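Local coordinates for protein hypothetical aldose 1-epimerase (Klebsiella pneumoniae subsp. pneumoniae MGH 78578, PDB 3TY1) that is of unknown function but has a galactose mutarotase-like supersandwich fold and may bind carbohydrate, at residues Ser230-Phe235 with Met259-Gln264; Val297-Lys302 with Thr319-Pro324. One frame throughout, in Å; residues are numbered along the deposited sequence.

Interaction 1 (Ser230-Phe235 with Met259-Gln264); sequences SSISPF and MVFNIQ
Ile-232 and Ile-263 lie side by side in an antiparallel strand pair of this supersandwich protein, facing each other as a non-hydrogen-bonded pair. With Phe-261 and Pro-234 they form the tightly packed, apolar face. The CD1 methyl of Ile-232 sits 3.7 Å from CG1 of Ile-263 and 3.8 Å from CB of Phe-261; CG1 lies anti to the backbone N (chi1 178°), which carries the methyl out between the two neighbours. Ser-231, Ser-233, Asn-262 and Gln-264 take the other face, which is wetter. There one water joins OG of Ser-233, the carbonyl O of Pro-234 and ND2 of Asn-262, and a second links the same OG to the Asn-262 carbonyl. Between the faces, Ser-233 and Asn-262 exchange both backbone bonds, the one from Asn-262 N to Ser-233 O being 2.8 Å. At the partly exposed end Ser-230 and Ser-231 both face Gln-264, a classic beta bulge, and Ser-230 N donates to Gln-264 O. At the buried end the Phe-235 and Val-260 side chains run together, and the Phe-235 ring, turned 62° from the Asn-262 amide, directs CD1 at Asn-262 OD1, 3.6 Å away in the ring plane.

Interaction 2 (Val297-Lys302 with Thr319-Pro324); sequences VLTLWK and TSYAYP
Val-297 and Tyr-321 meet through two similar torsions: chi1 of -62° sets CG1 of Val-297 opposite the carbonyl carbon and puts CG2 between N and C, and chi1 of -65° likewise sets the Tyr-321 ring opposite its carbonyl carbon, beside its backbone N, bringing the phenol back to the strand. CG2 of Val-297 then rests over one face of the ring in a CH-pi contact, 4.2 Å from the centroid and displaced toward the rim. CB of the same valine is 3.6 Å from Tyr-321 CZ, while CG1 lies against the hydroxyl. The ring edge faces polar atoms: Leu-298 O is in the ring plane, 3.4 Å from CE1 of Tyr-321, and Thr-299 OG1 is also in plane, beside CD1. The phenol is thus covered on one face and bordered along one edge, and its OH is hydrogen-bonded to Ile-263 O on the adjoining strand. Residues 297-302 belong to a strand of the mixed sheet in this supersandwich, and residues 319-324 form the loop that leaves the neighbouring antiparallel strand 311-318 for helix 325-330. After Gly-318, whose backbone still bonds to Val-297, the chain peels away from the sheet and two waters bridge strand and loop. One lies 2.8 Å from Thr-299 OG1 and accepts from Ala-322 N; another lies 2.6 Å from the same OG1 and donates to Ser-320 O. Ser-320, just before the tyrosine, hydrogen-bonds through OG to Glu-328 OE1 and Gln-207 NE2.

From the N terminus, the chain leaves strand 224-229 of the ten-strand sheet, turns a corner at Ser-230 and enters the mixed sheet. Interaction 1 closes there, returning residues 259-264 to 230-235 after an intervening loop. The chain then visits the larger sheet again through strands 272-278 and 285-291 before strand 297-304 pairs with 259-265. Interaction 2 closes a second loop, around strand 311-318, so the two contacts follow in series and neither encloses the other. They nevertheless meet in space: besides the Tyr-321 hydroxyl, Tyr-323 OH bonds to Phe-235 O, so the loop before helix 325-330 is joined to both segments of interaction 1.

Interaction 1 (Ser230-Phe235 with Met259-Gln264)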
loop_
_atom_site.group_PDB
_atom_site.type_symbol
_atom_site.label_atom_id
_atom_site.label_comp_id
_atom_site.label_asym_id
_atom_site.label_seq_id
_atom_site.Cartn_x
_atom_site.Cartn_y
_atom_site.Cartn_z
ATOM N N SER A 230 -6.814 -39.573 15.474
ATOM C CA SER A 230 -6.892 -40.011 16.873
ATOM C C SER A 230 -7.942 -39.182 17.611
ATOM O O SER A 230 -8.700 -39.743 18.417
ATOM C CB SER A 230 -5.534 -39.983 17.583
ATOM O OG SER A 230 -4.983 -38.689 17.584
ATOM N N SER A 231 -8.026 -37.878 17.345
ATOM C CA SER A 231 -9.064 -37.063 17.986
ATOM C C SER A 231 -9.530 -35.913 17.135
ATOM O O SER A 231 -8.844 -35.493 16.212
ATOM C CB SER A 231 -8.606 -36.565 19.363
ATOM O OG SER A 231 -7.523 -35.678 19.218
ATOM N N ILE A 232 -10.743 -35.458 17.408
ATOM C CA ILE A 232 -11.318 -34.287 16.720
ATOM C C ILE A 232 -12.198 -33.552 17.709
ATOM O O ILE A 232 -12.951 -34.190 18.496
ATOM C CB ILE A 232 -12.101 -34.684 15.441
ATOM C CG1 ILE A 232 -12.746 -33.466 14.755
ATOM C CG2 ILE A 232 -13.183 -35.728 15.733
ATOM C CD1 ILE A 232 -13.129 -33.776 13.332
ATOM N N SER A 233 -12.073 -32.223 17.679
ATOM C CA SER A 233 -12.826 -31.326 18.544
ATOM C C SER A 233 -13.254 -30.064 17.825
ATOM O O SER A 233 -12.594 -29.617 16.864
ATOM C CB SER A 233 -12.013 -30.963 19.785
ATOM O OG SER A 233 -10.766 -30.420 19.435
ATOM N N PRO A 234 -14.390 -29.493 18.236
ATOM C CA PRO A 234 -14.815 -28.289 17.542
ATOM C C PRO A 234 -13.934 -27.110 17.913
ATOM O O PRO A 234 -13.457 -27.041 19.043
ATOM C CB PRO A 234 -16.242 -28.084 18.054
ATOM C CG PRO A 234 -16.248 -28.650 19.372
ATOM C CD PRO A 234 -15.298 -29.815 19.343
ATOM N N PHE A 235 -13.739 -26.189 16.955
ATOM C CA PHE A 235 -12.921 -24.979 17.150
ATOM C C PHE A 235 -13.516 -24.024 18.201
ATOM O O PHE A 235 -12.770 -23.392 18.960
ATOM C CB PHE A 235 -12.763 -24.258 15.792
ATOM C CG PHE A 235 -11.795 -23.126 15.812
ATOM C CD1 PHE A 235 -10.440 -23.342 15.529
ATOM C CD2 PHE A 235 -12.232 -21.822 16.083
ATOM C CE1 PHE A 235 -9.529 -22.268 15.509
ATOM C CE2 PHE A 235 -11.344 -20.757 16.071
ATOM C CZ PHE A 235 -9.988 -20.975 15.794
HETATM N N MSE A 259 -18.094 -24.045 10.181
HETATM C CA MSE A 259 -17.765 -24.838 11.385
HETATM C C MSE A 259 -16.353 -25.369 11.150
HETATM O O MSE A 259 -16.037 -25.879 10.064
HETATM C CB MSE A 259 -18.786 -25.948 11.650
HETATM C CG MSE A 259 -20.096 -25.421 12.092
HETATM SE SE MSE A 259 -21.332 -26.823 12.526
HETATM C CE MSE A 259 -22.821 -25.673 13.046
ATOM N N VAL A 260 -15.492 -25.149 12.130
ATOM C CA VAL A 260 -14.110 -25.568 12.037
ATOM C C VAL A 260 -13.856 -26.622 13.099
ATOM O O VAL A 260 -14.443 -26.526 14.170
ATOM C CB VAL A 260 -13.175 -24.374 12.220
ATOM C CG1 VAL A 260 -11.724 -24.843 12.248
ATOM C CG2 VAL A 260 -13.405 -23.388 11.052
ATOM N N PHE A 261 -13.013 -27.621 12.764
ATOM C CA PHE A 261 -12.657 -28.708 13.669
ATOM C C PHE A 261 -11.155 -28.869 13.698
ATOM O O PHE A 261 -10.453 -28.768 12.643
ATOM C CB PHE A 261 -13.356 -30.010 13.264
ATOM C CG PHE A 261 -14.860 -29.890 13.260
ATOM C CD1 PHE A 261 -15.584 -30.067 14.436
ATOM C CD2 PHE A 261 -15.541 -29.533 12.107
ATOM C CE1 PHE A 261 -16.972 -29.905 14.450
ATOM C CE2 PHE A 261 -16.926 -29.381 12.111
ATOM C CZ PHE A 261 -17.638 -29.584 13.283
ATOM N N ASN A 262 -10.662 -29.082 14.908
ATOM C CA ASN A 262 -9.253 -29.299 15.146
ATOM C C ASN A 262 -8.979 -30.773 15.276
ATOM O O ASN A 262 -9.545 -31.410 16.159
ATOM C CB ASN A 262 -8.840 -28.578 16.404
ATOM C CG ASN A 262 -8.970 -27.080 16.284
ATOM O OD1 ASN A 262 -8.649 -26.491 15.241
ATOM N ND2 ASN A 262 -9.404 -26.442 17.377
ATOM N N ILE A 263 -8.068 -31.278 14.451
ATOM C CA ILE A 263 -7.774 -32.701 14.331
ATOM C C ILE A 263 -6.335 -33.044 14.706
ATOM O O ILE A 263 -5.410 -32.280 14.419
ATOM C CB ILE A 263 -8.018 -33.193 12.882
ATOM C CG1 ILE A 263 -9.527 -33.180 12.568
ATOM C CG2 ILE A 263 -7.379 -34.633 12.662
ATOM C CD1 ILE A 263 -9.915 -33.176 11.079
ATOM N N GLN A 264 -6.188 -34.182 15.399
ATOM C CA GLN A 264 -4.881 -34.782 15.646
ATOM C C GLN A 264 -4.815 -36.008 14.738
ATOM O O GLN A 264 -5.453 -37.050 15.000
ATOM C CB GLN A 264 -4.646 -35.115 17.120
ATOM C CG GLN A 264 -3.528 -34.266 17.738
ATOM C CD GLN A 264 -2.174 -34.479 17.038
ATOM O OE1 GLN A 264 -1.901 -35.554 16.481
ATOM N NE2 GLN A 264 -1.327 -33.451 17.067
HETATM O O HOH W 1 -10.795 -27.671 19.569
HETATM O O HOH W 2 -8.573 -32.063 18.832
#

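Interaction 2 (Val297-Lys302 with Thr319-Pro324)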
loop_
_atom_site.group_PDB
_atom_site.type_symbol
_atom_site.label_atom_id
_atom_site.label_comp_id
_atom_site.label_asym_id
_atom_site.label_seq_id
_atom_site.Cartn_x
_atom_site.Cartn_y
_atom_site.Cartn_z
ATOM N N VAL A 297 -0.500 -31.128 12.914
ATOM C CA VAL A 297 -1.920 -30.937 13.165
ATOM C C VAL A 297 -2.680 -30.688 11.887
ATOM O O VAL A 297 -2.078 -30.441 10.844
ATOM C CB VAL A 297 -2.196 -29.820 14.209
ATOM C CG1 VAL A 297 -1.554 -30.249 15.573
ATOM C CG2 VAL A 297 -1.728 -28.446 13.740
ATOM N N LEU A 298 -3.998 -30.826 11.982
ATOM C CA LEU A 298 -4.885 -30.669 10.831
ATOM C C LEU A 298 -6.133 -29.889 11.217
ATOM O O LEU A 298 -6.738 -30.148 12.251
ATOM C CB LEU A 298 -5.255 -32.049 10.285
ATOM C CG LEU A 298 -6.153 -32.152 9.047
ATOM C CD1 LEU A 298 -5.455 -31.549 7.865
ATOM C CD2 LEU A 298 -6.422 -33.647 8.777
ATOM N N THR A 299 -6.512 -28.937 10.377
ATOM C CA THR A 299 -7.746 -28.167 10.559
ATOM C C THR A 299 -8.679 -28.477 9.410
ATOM O O THR A 299 -8.248 -28.531 8.239
ATOM C CB THR A 299 -7.446 -26.639 10.592
ATOM O OG1 THR A 299 -6.599 -26.347 11.702
ATOM C CG2 THR A 299 -8.745 -25.790 10.678
ATOM N N LEU A 300 -9.947 -28.682 9.749
ATOM C CA LEU A 300 -11.010 -28.926 8.786
ATOM C C LEU A 300 -11.917 -27.696 8.859
ATOM O O LEU A 300 -12.499 -27.415 9.903
ATOM C CB LEU A 300 -11.783 -30.187 9.197
ATOM C CG LEU A 300 -13.024 -30.562 8.368
ATOM C CD1 LEU A 300 -12.698 -30.777 6.868
ATOM C CD2 LEU A 300 -13.734 -31.781 8.959
ATOM N N TRP A 301 -12.024 -26.966 7.750
ATOM C CA TRP A 301 -12.825 -25.761 7.659
ATOM C C TRP A 301 -14.019 -26.143 6.792
ATOM O O TRP A 301 -13.830 -26.470 5.639
ATOM C CB TRP A 301 -11.971 -24.620 7.020
ATOM C CG TRP A 301 -12.693 -23.380 6.674
ATOM C CD1 TRP A 301 -13.572 -22.693 7.462
ATOM C CD2 TRP A 301 -12.594 -22.645 5.443
ATOM N NE1 TRP A 301 -14.031 -21.580 6.792
ATOM C CE2 TRP A 301 -13.424 -21.508 5.570
ATOM C CE3 TRP A 301 -11.848 -22.812 4.262
ATOM C CZ2 TRP A 301 -13.590 -20.575 4.525
ATOM C CZ3 TRP A 301 -11.968 -21.858 3.245
ATOM C CH2 TRP A 301 -12.845 -20.754 3.394
ATOM N N LYS A 302 -15.219 -26.172 7.376
ATOM C CA LYS A 302 -16.437 -26.542 6.654
ATOM C C LYS A 302 -17.221 -25.251 6.453
ATOM O O LYS A 302 -17.940 -24.813 7.332
ATOM C CB LYS A 302 -17.274 -27.555 7.422
ATOM C CG LYS A 302 -16.481 -28.802 7.804
ATOM C CD LYS A 302 -17.375 -29.855 8.512
ATOM C CE LYS A 302 -18.130 -30.734 7.543
ATOM N NZ LYS A 302 -18.682 -31.967 8.236
ATOM N N THR A 319 1.466 -26.563 11.274
ATOM C CA THR A 319 2.182 -26.630 12.549
ATOM C C THR A 319 1.268 -26.117 13.677
ATOM O O THR A 319 1.457 -26.443 14.854
ATOM C CB THR A 319 3.506 -25.821 12.547
ATOM O OG1 THR A 319 3.218 -24.448 12.296
ATOM C CG2 THR A 319 4.494 -26.350 11.511
ATOM N N SER A 320 0.273 -25.321 13.298
ATOM C CA SER A 320 -0.669 -24.689 14.218
ATOM C C SER A 320 -2.107 -24.875 13.767
ATOM O O SER A 320 -2.409 -25.180 12.592
ATOM C CB SER A 320 -0.389 -23.169 14.328
ATOM O OG SER A 320 0.457 -22.834 15.400
ATOM N N TYR A 321 -2.995 -24.710 14.743
ATOM C CA TYR A 321 -4.408 -24.526 14.490
ATOM C C TYR A 321 -4.590 -23.036 14.209
ATOM O O TYR A 321 -3.654 -22.243 14.328
ATOM C CB TYR A 321 -5.277 -25.000 15.673
ATOM C CG TYR A 321 -5.183 -26.486 15.903
ATOM C CD1 TYR A 321 -5.581 -27.405 14.912
ATOM C CD2 TYR A 321 -4.704 -26.997 17.102
ATOM C CE1 TYR A 321 -5.508 -28.807 15.157
ATOM C CE2 TYR A 321 -4.612 -28.365 17.330
ATOM C CZ TYR A 321 -5.010 -29.270 16.361
ATOM O OH TYR A 321 -4.907 -30.640 16.604
ATOM N N ALA A 322 -5.807 -22.665 13.820
ATOM C CA ALA A 322 -6.088 -21.316 13.364
ATOM C C ALA A 322 -6.369 -20.284 14.456
ATOM O O ALA A 322 -6.749 -19.132 14.144
ATOM C CB ALA A 322 -7.260 -21.357 12.319
ATOM N N TYR A 323 -6.211 -20.670 15.721
ATOM C CA TYR A 323 -6.285 -19.704 16.813
ATOM C C TYR A 323 -5.189 -18.656 16.650
ATOM O O TYR A 323 -4.234 -18.898 15.940
ATOM C CB TYR A 323 -6.139 -20.361 18.184
ATOM C CG TYR A 323 -7.207 -21.368 18.510
ATOM C CD1 TYR A 323 -8.500 -20.966 18.778
ATOM C CD2 TYR A 323 -6.918 -22.741 18.544
ATOM C CE1 TYR A 323 -9.492 -21.898 19.082
ATOM C CE2 TYR A 323 -7.901 -23.681 18.843
ATOM C CZ TYR A 323 -9.186 -23.246 19.102
ATOM O OH TYR A 323 -10.179 -24.139 19.387
ATOM N N PRO A 324 -5.338 -17.472 17.288
ATOM C CA PRO A 324 -4.313 -16.441 17.198
ATOM C C PRO A 324 -2.980 -16.866 17.801
ATOM O O PRO A 324 -2.923 -17.806 18.587
ATOM C CB PRO A 324 -4.909 -15.261 17.977
ATOM C CG PRO A 324 -6.349 -15.507 18.033
ATOM C CD PRO A 324 -6.516 -16.999 18.035
HETATM O O HOH W 3 -7.907 -24.547 13.402
HETATM O O HOH W 4 -4.119 -26.815 10.906
#